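Local structure of polymeric Immunoglobulin Receptor (Oncorhynchus mykiss, 5F1S) at residues Tyr22-Trp33 and Met64-Val75. The protein probably binds polymeric immunoglobulins at mucosal surfaces through an ectodomain built of immunoglobulin-like domains. Residues are numbered along the deposited sequence; the frame is centred on the assembly and turned at random.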
ATOM      1  N   TYR A  22      10.799  10.924  18.188  1.00 32.23           N
ATOM      2  CA  TYR A  22      11.934  11.743  18.581  1.00 29.31           C
ATOM      3  C   TYR A  22      12.153  11.674  20.081  1.00 32.79           C
ATOM      4  O   TYR A  22      11.261  11.333  20.858  1.00 32.23           O
ATOM      5  CB  TYR A  22      11.758  13.190  18.170  1.00 30.44           C
ATOM      6  CG  TYR A  22      10.477  13.827  18.596  1.00 31.05           C
ATOM      7  CD1 TYR A  22      10.373  14.463  19.825  1.00 31.49           C
ATOM      8  CD2 TYR A  22       9.356  13.816  17.775  1.00 31.16           C
ATOM      9  CE1 TYR A  22       9.187  15.110  20.210  1.00 33.92           C
ATOM     10  CE2 TYR A  22       8.138  14.441  18.171  1.00 30.55           C
ATOM     11  CZ  TYR A  22       8.096  15.100  19.395  1.00 33.81           C
ATOM     12  OH  TYR A  22       6.963  15.785  19.786  1.00 31.74           O
ATOM     13  N   GLY A  23      13.367  12.008  20.474  1.00 38.12           N
ATOM     14  CA  GLY A  23      13.733  11.930  21.863  1.00 39.33           C
ATOM     15  C   GLY A  23      13.052  13.022  22.665  1.00 38.13           C
ATOM     16  O   GLY A  23      12.655  14.064  22.130  1.00 36.62           O
ATOM     17  N   PRO A  24      12.920  12.814  23.974  1.00 41.40           N
ATOM     18  CA  PRO A  24      12.130  13.745  24.788  1.00 39.43           C
ATOM     19  C   PRO A  24      12.685  15.161  24.821  1.00 39.17           C
ATOM     20  O   PRO A  24      11.942  16.078  25.179  1.00 41.59           O
ATOM     21  CB  PRO A  24      12.157  13.093  26.189  1.00 43.55           C
ATOM     22  CG  PRO A  24      13.342  12.317  26.193  1.00 44.16           C
ATOM     23  CD  PRO A  24      13.511  11.761  24.802  1.00 44.25           C
ATOM     24  N   GLN A  25      13.928  15.385  24.405  1.00 39.13           N
ATOM     25  CA  GLN A  25      14.463  16.741  24.334  1.00 37.17           C
ATOM     26  C   GLN A  25      13.744  17.608  23.320  1.00 39.67           C
ATOM     27  O   GLN A  25      13.818  18.837  23.391  1.00 38.27           O
ATOM     28  CB  GLN A  25      15.923  16.701  23.943  1.00 42.15           C
ATOM     29  CG  GLN A  25      16.767  15.943  24.904  1.00 46.54           C
ATOM     30  CD  GLN A  25      17.058  14.513  24.444  1.00 51.18           C
ATOM     31  OE1 GLN A  25      16.302  13.901  23.662  1.00 42.68           O
ATOM     32  NE2 GLN A  25      18.180  13.980  24.923  1.00 59.43           N
ATOM     33  N   TYR A  26      13.102  17.010  22.326  1.00 35.34           N
ATOM     34  CA  TYR A  26      12.690  17.790  21.179  1.00 35.02           C
ATOM     35  C   TYR A  26      11.208  18.114  21.170  1.00 33.65           C
ATOM     36  O   TYR A  26      10.719  18.646  20.167  1.00 35.11           O
ATOM     37  CB  TYR A  26      13.129  17.064  19.905  1.00 35.68           C
ATOM     38  CG  TYR A  26      14.657  16.903  19.916  1.00 35.63           C
ATOM     39  CD1 TYR A  26      15.474  18.016  19.921  1.00 38.44           C
ATOM     40  CD2 TYR A  26      15.257  15.659  19.968  1.00 36.86           C
ATOM     41  CE1 TYR A  26      16.846  17.893  19.955  1.00 39.38           C
ATOM     42  CE2 TYR A  26      16.651  15.524  20.014  1.00 37.68           C
ATOM     43  CZ  TYR A  26      17.433  16.669  20.008  1.00 39.42           C
ATOM     44  OH  TYR A  26      18.810  16.622  20.048  1.00 41.88           O
ATOM     45  N   ALA A  27      10.515  17.921  22.294  1.00 34.90           N
ATOM     46  CA  ALA A  27       9.079  18.173  22.353  1.00 38.03           C
ATOM     47  C   ALA A  27       8.720  19.588  21.938  1.00 40.80           C
ATOM     48  O   ALA A  27       7.735  19.798  21.232  1.00 38.81           O
ATOM     49  CB  ALA A  27       8.571  17.905  23.760  1.00 40.62           C
ATOM     50  N   SER A  28       9.491  20.588  22.370  1.00 40.82           N
ATOM     51  CA  SER A  28       9.065  21.975  22.185  1.00 40.51           C
ATOM     52  C   SER A  28       9.470  22.595  20.845  1.00 39.85           C
ATOM     53  O   SER A  28       9.120  23.761  20.586  1.00 38.29           O
ATOM     54  CB  SER A  28       9.626  22.834  23.333  1.00 45.62           C
ATOM     55  OG  SER A  28      11.025  22.991  23.121  1.00 45.37           O
ATOM     56  N   TYR A  29      10.180  21.879  19.964  1.00 34.14           N
ATOM     57  CA  TYR A  29      10.730  22.489  18.777  1.00 33.49           C
ATOM     58  C   TYR A  29       9.813  22.270  17.577  1.00 33.17           C
ATOM     59  O   TYR A  29       9.041  21.318  17.547  1.00 32.41           O
ATOM     60  CB  TYR A  29      12.109  21.902  18.452  1.00 37.59           C
ATOM     61  CG  TYR A  29      13.149  22.273  19.488  1.00 31.74           C
ATOM     62  CD1 TYR A  29      13.328  21.509  20.646  1.00 38.53           C
ATOM     63  CD2 TYR A  29      13.892  23.386  19.322  1.00 35.15           C
ATOM     64  CE1 TYR A  29      14.291  21.865  21.612  1.00 39.88           C
ATOM     65  CE2 TYR A  29      14.861  23.757  20.285  1.00 36.25           C
ATOM     66  CZ  TYR A  29      15.049  22.971  21.397  1.00 36.95           C
ATOM     67  OH  TYR A  29      15.968  23.308  22.357  1.00 36.99           O
ATOM     68  N   VAL A  30       9.972  23.111  16.565  1.00 32.72           N
ATOM     69  CA  VAL A  30       9.194  22.957  15.341  1.00 31.67           C
ATOM     70  C   VAL A  30       9.645  21.681  14.627  1.00 31.64           C
ATOM     71  O   VAL A  30      10.848  21.374  14.563  1.00 31.60           O
ATOM     72  CB  VAL A  30       9.354  24.183  14.448  1.00 35.48           C
ATOM     73  CG1 VAL A  30       8.649  24.003  13.108  1.00 33.95           C
ATOM     74  CG2 VAL A  30       8.862  25.438  15.213  1.00 35.60           C
ATOM     75  N   LYS A  31       8.679  20.928  14.123  1.00 32.31           N
ATOM     76  CA  LYS A  31       8.952  19.711  13.359  1.00 30.65           C
ATOM     77  C   LYS A  31       8.705  19.988  11.886  1.00 31.16           C
ATOM     78  O   LYS A  31       7.855  20.814  11.519  1.00 31.72           O
ATOM     79  CB  LYS A  31       8.056  18.551  13.829  1.00 30.62           C
ATOM     80  CG  LYS A  31       7.977  18.363  15.354  1.00 29.92           C
ATOM     81  CD  LYS A  31       9.392  18.256  15.975  1.00 31.73           C
ATOM     82  CE  LYS A  31       9.306  17.771  17.453  1.00 33.51           C
ATOM     83  NZ  LYS A  31       8.518  18.714  18.327  1.00 35.38           N
ATOM     84  N   TYR A  32       9.434  19.286  11.028  1.00 28.52           N
ATOM     85  CA  TYR A  32       9.256  19.500   9.605  1.00 31.00           C
ATOM     86  C   TYR A  32       9.467  18.200   8.836  1.00 30.02           C
ATOM     87  O   TYR A  32       9.977  17.209   9.360  1.00 28.89           O
ATOM     88  CB  TYR A  32      10.164  20.634   9.079  1.00 31.65           C
ATOM     89  CG  TYR A  32      11.641  20.373   9.114  1.00 32.06           C
ATOM     90  CD1 TYR A  32      12.300  19.914   7.992  1.00 35.36           C
ATOM     91  CD2 TYR A  32      12.390  20.620  10.262  1.00 33.67           C
ATOM     92  CE1 TYR A  32      13.703  19.693   8.027  1.00 37.94           C
ATOM     93  CE2 TYR A  32      13.769  20.387  10.303  1.00 36.45           C
ATOM     94  CZ  TYR A  32      14.404  19.940   9.171  1.00 38.68           C
ATOM     95  OH  TYR A  32      15.752  19.709   9.186  1.00 39.85           O
ATOM     96  N   TRP A  33       8.987  18.218   7.597  1.00 30.06           N
ATOM     97  CA  TRP A  33       9.048  17.097   6.663  1.00 31.81           C
ATOM     98  C   TRP A  33       9.649  17.622   5.372  1.00 33.09           C
ATOM     99  O   TRP A  33       9.133  18.590   4.804  1.00 33.21           O
ATOM    100  CB  TRP A  33       7.652  16.533   6.429  1.00 29.20           C
ATOM    101  CG  TRP A  33       7.509  15.410   5.501  1.00 30.83           C
ATOM    102  CD1 TRP A  33       6.876  15.413   4.281  1.00 33.29           C
ATOM    103  CD2 TRP A  33       7.951  14.076   5.721  1.00 29.13           C
ATOM    104  NE1 TRP A  33       6.917  14.168   3.734  1.00 30.85           N
ATOM    105  CE2 TRP A  33       7.517  13.309   4.624  1.00 29.20           C
ATOM    106  CE3 TRP A  33       8.631  13.447   6.764  1.00 30.20           C
ATOM    107  CZ2 TRP A  33       7.797  11.954   4.506  1.00 30.23           C
ATOM    108  CZ3 TRP A  33       8.880  12.094   6.670  1.00 31.94           C
ATOM    109  CH2 TRP A  33       8.472  11.360   5.541  1.00 31.83           C
ATOM    110  N   MET A  64       0.681  17.454   8.814  1.00 32.69           N
ATOM    111  CA  MET A  64       1.595  17.229   9.933  1.00 29.32           C
ATOM    112  C   MET A  64       0.823  17.319  11.236  1.00 30.97           C
ATOM    113  O   MET A  64      -0.017  18.202  11.394  1.00 33.41           O
ATOM    114  CB  MET A  64       2.713  18.325   9.894  1.00 33.23           C
ATOM    115  CG  MET A  64       3.385  18.676  11.185  1.00 39.51           C
ATOM    116  SD  MET A  64       4.688  17.520  11.471  1.00 37.80           S
ATOM    117  CE  MET A  64       5.963  17.927  10.223  1.00 32.66           C
ATOM    118  N   PHE A  65       1.091  16.409  12.160  1.00 30.25           N
ATOM    119  CA  PHE A  65       0.525  16.472  13.497  1.00 30.11           C
ATOM    120  C   PHE A  65       1.618  16.119  14.494  1.00 31.98           C
ATOM    121  O   PHE A  65       1.989  14.943  14.618  1.00 31.87           O
ATOM    122  CB  PHE A  65      -0.644  15.511  13.668  1.00 30.68           C
ATOM    123  CG  PHE A  65      -1.136  15.381  15.090  1.00 32.78           C
ATOM    124  CD1 PHE A  65      -1.400  16.520  15.831  1.00 37.10           C
ATOM    125  CD2 PHE A  65      -1.369  14.159  15.666  1.00 33.82           C
ATOM    126  CE1 PHE A  65      -1.888  16.430  17.129  1.00 36.28           C
ATOM    127  CE2 PHE A  65      -1.877  14.059  16.992  1.00 37.96           C
ATOM    128  CZ  PHE A  65      -2.091  15.209  17.718  1.00 37.64           C
ATOM    129  N   ASP A  66       2.114  17.108  15.217  1.00 30.49           N
ATOM    130  CA  ASP A  66       3.086  16.854  16.286  1.00 30.45           C
ATOM    131  C   ASP A  66       2.365  16.613  17.591  1.00 31.92           C
ATOM    132  O   ASP A  66       1.499  17.422  18.003  1.00 33.34           O
ATOM    133  CB  ASP A  66       4.064  18.033  16.414  1.00 31.04           C
ATOM    134  CG  ASP A  66       5.192  17.765  17.410  1.00 34.97           C
ATOM    135  OD1 ASP A  66       5.551  16.586  17.641  1.00 31.41           O
ATOM    136  OD2 ASP A  66       5.736  18.765  17.936  1.00 30.27           O
ATOM    137  N   ASP A  67       2.731  15.511  18.262  1.00 29.44           N
ATOM    138  CA  ASP A  67       2.130  15.096  19.525  1.00 34.65           C
ATOM    139  C   ASP A  67       3.243  14.958  20.563  1.00 35.92           C
ATOM    140  O   ASP A  67       3.779  13.865  20.802  1.00 33.44           O
ATOM    141  CB  ASP A  67       1.315  13.814  19.377  1.00 34.55           C
ATOM    142  CG  ASP A  67       0.589  13.431  20.653  1.00 39.41           C
ATOM    143  OD1 ASP A  67       0.960  13.956  21.729  1.00 41.28           O
ATOM    144  OD2 ASP A  67      -0.311  12.582  20.584  1.00 39.58           O
ATOM    145  N   PRO A  68       3.628  16.055  21.198  1.00 34.31           N
ATOM    146  CA  PRO A  68       4.780  15.984  22.124  1.00 33.97           C
ATOM    147  C   PRO A  68       4.610  14.986  23.236  1.00 34.98           C
ATOM    148  O   PRO A  68       5.617  14.454  23.728  1.00 39.33           O
ATOM    149  CB  PRO A  68       4.879  17.411  22.671  1.00 37.19           C
ATOM    150  CG  PRO A  68       4.240  18.272  21.646  1.00 41.69           C
ATOM    151  CD  PRO A  68       3.121  17.419  21.046  1.00 37.05           C
ATOM    152  N   VAL A  69       3.386  14.739  23.689  1.00 33.60           N
ATOM    153  CA  VAL A  69       3.168  13.773  24.768  1.00 37.22           C
ATOM    154  C   VAL A  69       3.536  12.366  24.332  1.00 35.82           C
ATOM    155  O   VAL A  69       4.087  11.580  25.111  1.00 34.97           O
ATOM    156  CB  VAL A  69       1.718  13.844  25.223  1.00 37.93           C
ATOM    157  CG1 VAL A  69       1.435  12.754  26.250  1.00 41.53           C
ATOM    158  CG2 VAL A  69       1.442  15.291  25.759  1.00 42.43           C
ATOM    159  N   GLN A  70       3.219  12.013  23.087  1.00 33.06           N
ATOM    160  CA  GLN A  70       3.640  10.717  22.546  1.00 34.24           C
ATOM    161  C   GLN A  70       5.028  10.743  21.923  1.00 30.88           C
ATOM    162  O   GLN A  70       5.527   9.670  21.537  1.00 31.87           O
ATOM    163  CB  GLN A  70       2.607  10.237  21.504  1.00 31.53           C
ATOM    164  CG  GLN A  70       1.311   9.869  22.169  1.00 34.09           C
ATOM    165  CD  GLN A  70       0.730   8.659  21.517  1.00 36.55           C
ATOM    166  OE1 GLN A  70       0.201   8.734  20.407  1.00 35.00           O
ATOM    167  NE2 GLN A  70       0.958   7.523  22.134  1.00 35.18           N
ATOM    168  N   GLN A  71       5.659  11.924  21.825  1.00 32.98           N
ATOM    169  CA  GLN A  71       7.032  12.039  21.335  1.00 33.75           C
ATOM    170  C   GLN A  71       7.129  11.545  19.895  1.00 31.34           C
ATOM    171  O   GLN A  71       8.071  10.855  19.496  1.00 31.40           O
ATOM    172  CB  GLN A  71       8.015  11.293  22.258  1.00 36.16           C
ATOM    173  CG  GLN A  71       8.066  12.000  23.652  1.00 39.07           C
ATOM    174  CD  GLN A  71       8.799  11.218  24.704  1.00 40.49           C
ATOM    175  OE1 GLN A  71       9.536  10.296  24.413  1.00 41.46           O
ATOM    176  NE2 GLN A  71       8.576  11.581  25.954  1.00 49.98           N
ATOM    177  N   VAL A  72       6.138  11.910  19.117  1.00 29.78           N
ATOM    178  CA  VAL A  72       6.093  11.543  17.710  1.00 30.48           C
ATOM    179  C   VAL A  72       5.361  12.649  16.974  1.00 30.08           C
ATOM    180  O   VAL A  72       4.380  13.204  17.483  1.00 30.80           O
ATOM    181  CB  VAL A  72       5.421  10.174  17.515  1.00 29.29           C
ATOM    182  CG1 VAL A  72       3.995  10.143  18.107  1.00 32.50           C
ATOM    183  CG2 VAL A  72       5.407   9.735  16.021  1.00 28.70           C
ATOM    184  N   PHE A  73       5.825  12.964  15.784  1.00 27.61           N
ATOM    185  CA  PHE A  73       5.002  13.712  14.844  1.00 28.00           C
ATOM    186  C   PHE A  73       4.702  12.826  13.651  1.00 28.83           C
ATOM    187  O   PHE A  73       5.552  12.061  13.209  1.00 28.94           O
ATOM    188  CB  PHE A  73       5.638  15.061  14.448  1.00 29.00           C
ATOM    189  CG  PHE A  73       6.989  15.019  13.721  1.00 30.87           C
ATOM    190  CD1 PHE A  73       8.184  15.005  14.444  1.00 28.56           C
ATOM    191  CD2 PHE A  73       7.059  15.112  12.333  1.00 29.84           C
ATOM    192  CE1 PHE A  73       9.432  15.068  13.789  1.00 29.83           C
ATOM    193  CE2 PHE A  73       8.304  15.172  11.665  1.00 31.10           C
ATOM    194  CZ  PHE A  73       9.485  15.156  12.397  1.00 29.06           C
ATOM    195  N   THR A  74       3.466  12.906  13.173  1.00 27.63           N
ATOM    196  CA  THR A  74       2.964  12.035  12.130  1.00 27.19           C
ATOM    197  C   THR A  74       2.761  12.873  10.880  1.00 28.38           C
ATOM    198  O   THR A  74       2.130  13.945  10.931  1.00 27.52           O
ATOM    199  CB  THR A  74       1.646  11.406  12.582  1.00 28.37           C
ATOM    200  OG1 THR A  74       1.841  10.717  13.819  1.00 29.37           O
ATOM    201  CG2 THR A  74       1.125  10.371  11.569  1.00 29.43           C
ATOM    202  N   VAL A  75       3.314  12.396   9.760  1.00 27.17           N
ATOM    203  CA  VAL A  75       3.186  13.064   8.486  1.00 26.30           C
ATOM    204  C   VAL A  75       2.297  12.207   7.593  1.00 29.15           C
ATOM    205  O   VAL A  75       2.535  11.016   7.446  1.00 30.41           O
ATOM    206  CB  VAL A  75       4.559  13.313   7.844  1.00 27.48           C
ATOM    207  CG1 VAL A  75       4.371  13.975   6.493  1.00 31.81           C
ATOM    208  CG2 VAL A  75       5.444  14.186   8.740  1.00 28.81           C
TER
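Lys31 lies across Phe73 and ends on Asp66. Its CB sits over the centre of the Phe73 ring, 3.5 Å from the centroid, a CH-pi contact. Lys31 CG continues past the rim, 3.5 Å from Phe73 CD1; CD stays beside the same ring, and CE covers one face of Tyr22 near its rim. The bend at chi4 (-61°) swings NZ off the Tyr22 ring toward Asp66, and Lys31 NZ meets Asp66 OD2 at 2.8 Å, on the syn side but well out of the carboxylate plane, a salt bridge. NZ also donates to the carbonyls of Tyr26 and Tyr29 and weakly to Ala27 O, which ties the loop following strand 16-22 to the ammonium group. In this immunoglobulin V-set domain the loop crosses from one sheet of the sandwich to the other, and strand 31-35, which follows it, faces the hairpin of 62-67 and 72-77. The second carboxylate oxygen, Asp66 OD1, accepts from Tyr22 OH at 2.7 Å, with ring and carboxylate planes 56° apart. Phe73 turns an edge to the Tyr22 ring, Phe73 CD1 to Tyr22 CD2 3.7 Å. Deeper between the sheets, Val75 CG1 stands over the five-membered ring of Trp33, whose side chain also touches Cys90 of the Cys20-Cys90 disulfide.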